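Long-range contacts in malate dehydrogenase (Entamoeba histolytica, PDB 3I0P), which probably catalyses the NAD-dependent interconversion of malate and oxaloacetate: residues Ala32-Asp37 against Gly93-Thr98; Ile99-Ala104 against His284-Ile289. All coordinates share one frame; numbering follows the deposited sequence.

Contact 1: Ala32-Asp37 against Gly93-Thr98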
loop_
_atom_site.group_PDB
_atom_site.type_symbol
_atom_site.label_atom_id
_atom_site.label_comp_id
_atom_site.label_asym_id
_atom_site.label_seq_id
_atom_site.Cartn_x
_atom_site.Cartn_y
_atom_site.Cartn_z
ATOM N N ALA A 32 -27.109 -13.521 8.379
ATOM C CA ALA A 32 -27.560 -12.347 9.132
ATOM C C ALA A 32 -26.539 -11.973 10.198
ATOM O O ALA A 32 -26.269 -10.795 10.400
ATOM C CB ALA A 32 -28.928 -12.578 9.754
ATOM N N ARG A 33 -25.966 -12.979 10.861
ATOM C CA ARG A 33 -24.953 -12.757 11.889
ATOM C C ARG A 33 -23.643 -12.184 11.345
ATOM O O ARG A 33 -23.099 -11.237 11.912
ATOM C CB ARG A 33 -24.694 -14.030 12.700
ATOM C CG ARG A 33 -25.499 -14.093 13.987
ATOM C CD ARG A 33 -25.145 -15.312 14.817
ATOM N NE ARG A 33 -25.461 -16.559 14.132
ATOM C CZ ARG A 33 -24.602 -17.554 13.935
ATOM N NH1 ARG A 33 -23.348 -17.477 14.382
ATOM N NH2 ARG A 33 -25.008 -18.649 13.301
ATOM N N MET A 34 -23.150 -12.746 10.246
ATOM C CA MET A 34 -21.912 -12.271 9.643
ATOM C C MET A 34 -22.049 -10.814 9.210
ATOM O O MET A 34 -21.182 -10.005 9.497
ATOM C CB MET A 34 -21.493 -13.160 8.465
ATOM C CG MET A 34 -20.998 -14.550 8.867
ATOM S SD MET A 34 -20.460 -15.512 7.436
ATOM C CE MET A 34 -19.816 -17.002 8.194
ATOM N N VAL A 35 -23.168 -10.491 8.560
ATOM C CA VAL A 35 -23.450 -9.153 8.036
ATOM C C VAL A 35 -23.649 -8.111 9.129
ATOM O O VAL A 35 -23.111 -7.004 9.035
ATOM C CB VAL A 35 -24.687 -9.174 7.109
ATOM C CG1 VAL A 35 -25.182 -7.760 6.772
ATOM C CG2 VAL A 35 -24.368 -9.962 5.855
ATOM N N ARG A 36 -24.416 -8.448 10.162
ATOM C CA ARG A 36 -24.660 -7.489 11.217
ATOM C C ARG A 36 -23.395 -7.250 12.043
ATOM O O ARG A 36 -23.172 -6.131 12.495
ATOM C CB ARG A 36 -25.868 -7.889 12.078
ATOM C CG ARG A 36 -25.623 -8.985 13.092
ATOM C CD ARG A 36 -25.205 -8.424 14.437
ATOM N NE ARG A 36 -24.812 -9.511 15.327
ATOM C CZ ARG A 36 -25.648 -10.150 16.134
ATOM N NH1 ARG A 36 -26.923 -9.809 16.173
ATOM N NH2 ARG A 36 -25.214 -11.130 16.911
ATOM N N ASP A 37 -22.569 -8.288 12.217
ATOM C CA ASP A 37 -21.288 -8.147 12.926
ATOM C C ASP A 37 -20.381 -7.131 12.236
ATOM O O ASP A 37 -19.801 -6.264 12.891
ATOM C CB ASP A 37 -20.551 -9.480 13.042
ATOM C CG ASP A 37 -21.058 -10.348 14.183
ATOM O OD1 ASP A 37 -21.955 -9.929 14.947
ATOM O OD2 ASP A 37 -20.532 -11.474 14.315
ATOM N N GLY A 93 -21.174 -9.196 0.619
ATOM C CA GLY A 93 -19.725 -9.104 0.687
ATOM C C GLY A 93 -19.206 -9.539 2.042
ATOM O O GLY A 93 -18.139 -10.135 2.137
ATOM N N HIS A 94 -19.979 -9.238 3.086
ATOM C CA HIS A 94 -19.620 -9.558 4.470
ATOM C C HIS A 94 -19.604 -11.052 4.673
ATOM O O HIS A 94 -18.769 -11.569 5.419
ATOM C CB HIS A 94 -20.606 -8.929 5.449
ATOM C CG HIS A 94 -21.217 -7.662 4.951
ATOM N ND1 HIS A 94 -22.309 -7.650 4.109
ATOM C CD2 HIS A 94 -20.880 -6.366 5.153
ATOM C CE1 HIS A 94 -22.627 -6.400 3.829
ATOM N NE2 HIS A 94 -21.778 -5.600 4.450
ATOM N N VAL A 95 -20.518 -11.746 3.996
ATOM C CA VAL A 95 -20.554 -13.204 4.032
ATOM C C VAL A 95 -19.327 -13.766 3.313
ATOM O O VAL A 95 -18.587 -14.566 3.881
ATOM C CB VAL A 95 -21.881 -13.756 3.448
ATOM C CG1 VAL A 95 -21.804 -15.265 3.213
ATOM C CG2 VAL A 95 -23.045 -13.411 4.373
ATOM N N ASN A 96 -19.105 -13.328 2.074
ATOM C CA ASN A 96 -17.964 -13.790 1.286
ATOM C C ASN A 96 -16.646 -13.406 1.972
ATOM O O ASN A 96 -15.732 -14.234 2.112
ATOM C CB ASN A 96 -18.034 -13.254 -0.154
ATOM C CG ASN A 96 -19.296 -13.718 -0.903
ATOM O OD1 ASN A 96 -19.605 -14.908 -0.947
ATOM N ND2 ASN A 96 -20.020 -12.773 -1.494
ATOM N N GLY A 97 -16.577 -12.155 2.431
ATOM C CA GLY A 97 -15.404 -11.636 3.117
ATOM C C GLY A 97 -15.017 -12.404 4.372
ATOM O O GLY A 97 -13.845 -12.759 4.554
ATOM N N THR A 98 -16.005 -12.657 5.235
ATOM C CA THR A 98 -15.773 -13.342 6.500
ATOM C C THR A 98 -15.291 -14.755 6.236
ATOM O O THR A 98 -14.288 -15.199 6.796
ATOM C CB THR A 98 -17.038 -13.348 7.378
ATOM O OG1 THR A 98 -17.391 -11.999 7.689
ATOM C CG2 THR A 98 -16.816 -14.111 8.672
HETATM O O HOH W 1 -18.854 -11.412 9.899
#

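Contact 2: Ile99-Ala104 against His284-Ile289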
loop_
_atom_site.group_PDB
_atom_site.type_symbol
_atom_site.label_atom_id
_atom_site.label_comp_id
_atom_site.label_asym_id
_atom_site.label_seq_id
_atom_site.Cartn_x
_atom_site.Cartn_y
_atom_site.Cartn_z
ATOM N N ILE A 99 -15.996 -15.453 5.363
ATOM C CA ILE A 99 -15.594 -16.799 4.983
ATOM C C ILE A 99 -14.214 -16.808 4.289
ATOM O O ILE A 99 -13.331 -17.581 4.678
ATOM C CB ILE A 99 -16.690 -17.487 4.157
ATOM C CG1 ILE A 99 -17.929 -17.674 5.042
ATOM C CG2 ILE A 99 -16.175 -18.829 3.551
ATOM C CD1 ILE A 99 -19.207 -17.940 4.280
ATOM N N GLY A 100 -14.027 -15.916 3.312
ATOM C CA GLY A 100 -12.764 -15.792 2.582
ATOM C C GLY A 100 -11.538 -15.573 3.454
ATOM O O GLY A 100 -10.518 -16.248 3.283
ATOM N N MET A 101 -11.630 -14.631 4.387
ATOM C CA MET A 101 -10.517 -14.323 5.278
ATOM C C MET A 101 -10.299 -15.428 6.315
ATOM O O MET A 101 -9.167 -15.854 6.536
ATOM C CB MET A 101 -10.705 -12.948 5.947
ATOM C CG MET A 101 -9.626 -12.582 6.965
ATOM S SD MET A 101 -7.929 -12.528 6.331
ATOM C CE MET A 101 -7.814 -10.842 5.740
ATOM N N LYS A 102 -11.378 -15.904 6.937
ATOM C CA LYS A 102 -11.282 -17.030 7.875
ATOM C C LYS A 102 -10.564 -18.189 7.205
ATOM O O LYS A 102 -9.771 -18.893 7.822
ATOM C CB LYS A 102 -12.663 -17.487 8.322
ATOM C CG LYS A 102 -13.176 -16.794 9.544
ATOM C CD LYS A 102 -14.648 -17.126 9.796
ATOM C CE LYS A 102 -14.872 -18.585 10.201
ATOM N NZ LYS A 102 -16.337 -18.861 10.357
ATOM N N MET A 103 -10.867 -18.364 5.928
ATOM C CA MET A 103 -10.283 -19.394 5.101
ATOM C C MET A 103 -8.805 -19.099 4.839
ATOM O O MET A 103 -7.967 -19.995 4.950
ATOM C CB MET A 103 -11.073 -19.461 3.807
ATOM C CG MET A 103 -10.827 -20.664 2.965
ATOM S SD MET A 103 -12.258 -20.985 1.909
ATOM C CE MET A 103 -11.525 -22.304 0.937
ATOM N N ALA A 104 -8.478 -17.847 4.520
ATOM C CA ALA A 104 -7.082 -17.444 4.365
ATOM C C ALA A 104 -6.275 -17.610 5.663
ATOM O O ALA A 104 -5.099 -17.977 5.621
ATOM C CB ALA A 104 -6.992 -16.024 3.854
ATOM N N HIS A 284 -13.011 -9.021 -4.323
ATOM C CA HIS A 284 -12.315 -8.781 -3.058
ATOM C C HIS A 284 -11.088 -9.685 -2.997
ATOM O O HIS A 284 -11.063 -10.746 -3.633
ATOM C CB HIS A 284 -13.174 -9.166 -1.844
ATOM C CG HIS A 284 -14.619 -8.760 -1.915
ATOM N ND1 HIS A 284 -15.036 -7.488 -2.256
ATOM C CD2 HIS A 284 -15.744 -9.448 -1.599
ATOM C CE1 HIS A 284 -16.352 -7.424 -2.180
ATOM N NE2 HIS A 284 -16.806 -8.598 -1.775
ATOM N N PHE A 285 -10.093 -9.291 -2.206
ATOM C CA PHE A 285 -8.971 -10.179 -1.869
ATOM C C PHE A 285 -8.671 -10.137 -0.378
ATOM O O PHE A 285 -8.916 -9.116 0.283
ATOM C CB PHE A 285 -7.707 -9.836 -2.662
ATOM C CG PHE A 285 -7.058 -8.541 -2.260
ATOM C CD1 PHE A 285 -5.986 -8.536 -1.376
ATOM C CD2 PHE A 285 -7.508 -7.331 -2.782
ATOM C CE1 PHE A 285 -5.365 -7.337 -1.001
ATOM C CE2 PHE A 285 -6.898 -6.124 -2.416
ATOM C CZ PHE A 285 -5.825 -6.124 -1.530
ATOM N N PHE A 286 -8.138 -11.247 0.136
ATOM C CA PHE A 286 -7.831 -11.396 1.557
ATOM C C PHE A 286 -6.546 -12.185 1.727
ATOM O O PHE A 286 -6.449 -13.333 1.273
ATOM C CB PHE A 286 -8.976 -12.102 2.288
ATOM C CG PHE A 286 -10.311 -11.467 2.061
ATOM C CD1 PHE A 286 -10.695 -10.352 2.796
ATOM C CD2 PHE A 286 -11.180 -11.975 1.101
ATOM C CE1 PHE A 286 -11.919 -9.746 2.588
ATOM C CE2 PHE A 286 -12.411 -11.382 0.888
ATOM C CZ PHE A 286 -12.780 -10.251 1.634
ATOM N N ILE A 287 -5.565 -11.552 2.372
ATOM C CA ILE A 287 -4.266 -12.156 2.621
ATOM C C ILE A 287 -4.049 -12.296 4.121
ATOM O O ILE A 287 -4.311 -11.367 4.874
ATOM C CB ILE A 287 -3.116 -11.310 2.013
ATOM C CG1 ILE A 287 -3.253 -11.207 0.495
ATOM C CG2 ILE A 287 -1.727 -11.873 2.396
ATOM C CD1 ILE A 287 -2.142 -10.392 -0.142
ATOM N N ALA A 288 -3.570 -13.464 4.543
ATOM C CA ALA A 288 -3.196 -13.701 5.937
ATOM C C ALA A 288 -1.773 -14.272 6.036
ATOM O O ALA A 288 -1.412 -15.208 5.322
ATOM C CB ALA A 288 -4.189 -14.628 6.590
ATOM N N ILE A 289 -0.971 -13.685 6.916
ATOM C CA ILE A 289 0.415 -14.096 7.111
ATOM C C ILE A 289 0.593 -14.519 8.564
ATOM O O ILE A 289 0.363 -13.729 9.478
ATOM C CB ILE A 289 1.404 -12.944 6.791
ATOM C CG1 ILE A 289 1.337 -12.581 5.312
ATOM C CG2 ILE A 289 2.834 -13.305 7.221
ATOM C CD1 ILE A 289 1.801 -11.197 5.029
#

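Contact 1: Ala32-Asp37 against Gly93-Thr98
With its CG anti to the carbonyl carbon (chi1 -71°) and the chain extended beyond, M34 reaches across to T98, while V35 holds CG1 anti to its own backbone N (chi1 168°) and presents both methyl groups to H94 and its neighbourhood. This is a near-perpendicular crossing of helices 29-45 and 93-111: the axes of segments 32-37 and 93-98 cross at 96°, 8.2 Å apart at closest, so a short patch of each does the packing. Sulfur leads the methionine's approach, M34 SD lying 4.0 Å from T98 CB, and the unbranched chain carries SD and CE to the CB and CG2 side of T98. V35 is branched, and its two methyls divide the work. CG1 makes a CH-pi contact over one face of the imidazole, 4.2 Å from the H94 ring centroid, whereas CG2 comes to 3.6 Å from H94 ND1 and also meets V95 CG2. Y59 meets the H94 ring from outside, and the H94 side chain is about 8 Å from the bound NAD.

The polar element is one water in this buried contact, which donates to M34 O and to T98 OG1, each at 2.7 Å. T98 OG1 in turn donates to H94 O at 2.7 Å. The water thus supplies a proton to each oxygen it joins; with no direct hydrogen bond between the segments, their direct contact is apolar and CH-pi.

Contact 2: Ile99-Ala104 against His284-Ile289
M101, A104 and G100 line the side of helix 93-111 that rests on F286 and A288 of strand 282-290, the helix being the connection of a beta-alpha-beta crossover between parallel strands 83-87 and 113-121. The segment axes run 7.5 Å apart at 26°, nearly along one another, which lets successive helical turns meet alternate strand residues.

At the first turn, G100 has no side chain, and its backbone lies against the phenylalanine, with G100 C 4.3 Å from F286 CD2. Chi1 of 176° sets M101 CG opposite the backbone N, and bends at chi2 (59°) and chi3 then turn the chain back over the strand. The unbranched thioether follows these bends and lays its methyl against the phenylalanine, M101 CE ending 3.9 Å from F286 CB. One turn on, small methyls let helix and strand come close: A288 CB lies 3.6 Å from A104 O, and A104 CB is 4.2 Å from A288 CB and 3.8 Å from F286 O.

Further out, Y130 meets the F286 ring at an angle, and F124 and C143 also touch its side chain. Main-chain hydrogen bonds hold the strand in the sheet, F286 pairing with V116 and I287 with I142. I287 sets off away from the helix and its side chain touches M257 of helix 244-259, so that the sheet is covered on both faces. I289 touches M115 of the second subunit. Back at the helix, the methionine's curl also brings M101 CE to 3.6 Å from I287 O.

After strand 6-9 and helix 11-24, helix 29-45 supplies the first half of contact 1; the chain then passes through helix 55-64 and strands 75-79 and 83-87 before helix 93-111 returns to it, and contact 1 closes that excursion of 55 residues. The same helix carries straight on into contact 2, which closes a far longer span of 179 residues when strand 282-290 enters the central sheet. The two loops are in series, neither nested nor crossed. Helix 93-111 is thus shared, its first turns held by an N-terminal helix and its middle by the sheet. The sites adjoin: G97 and F286 pack together, and M34 CE lies 3.7 Å from I99 CG1.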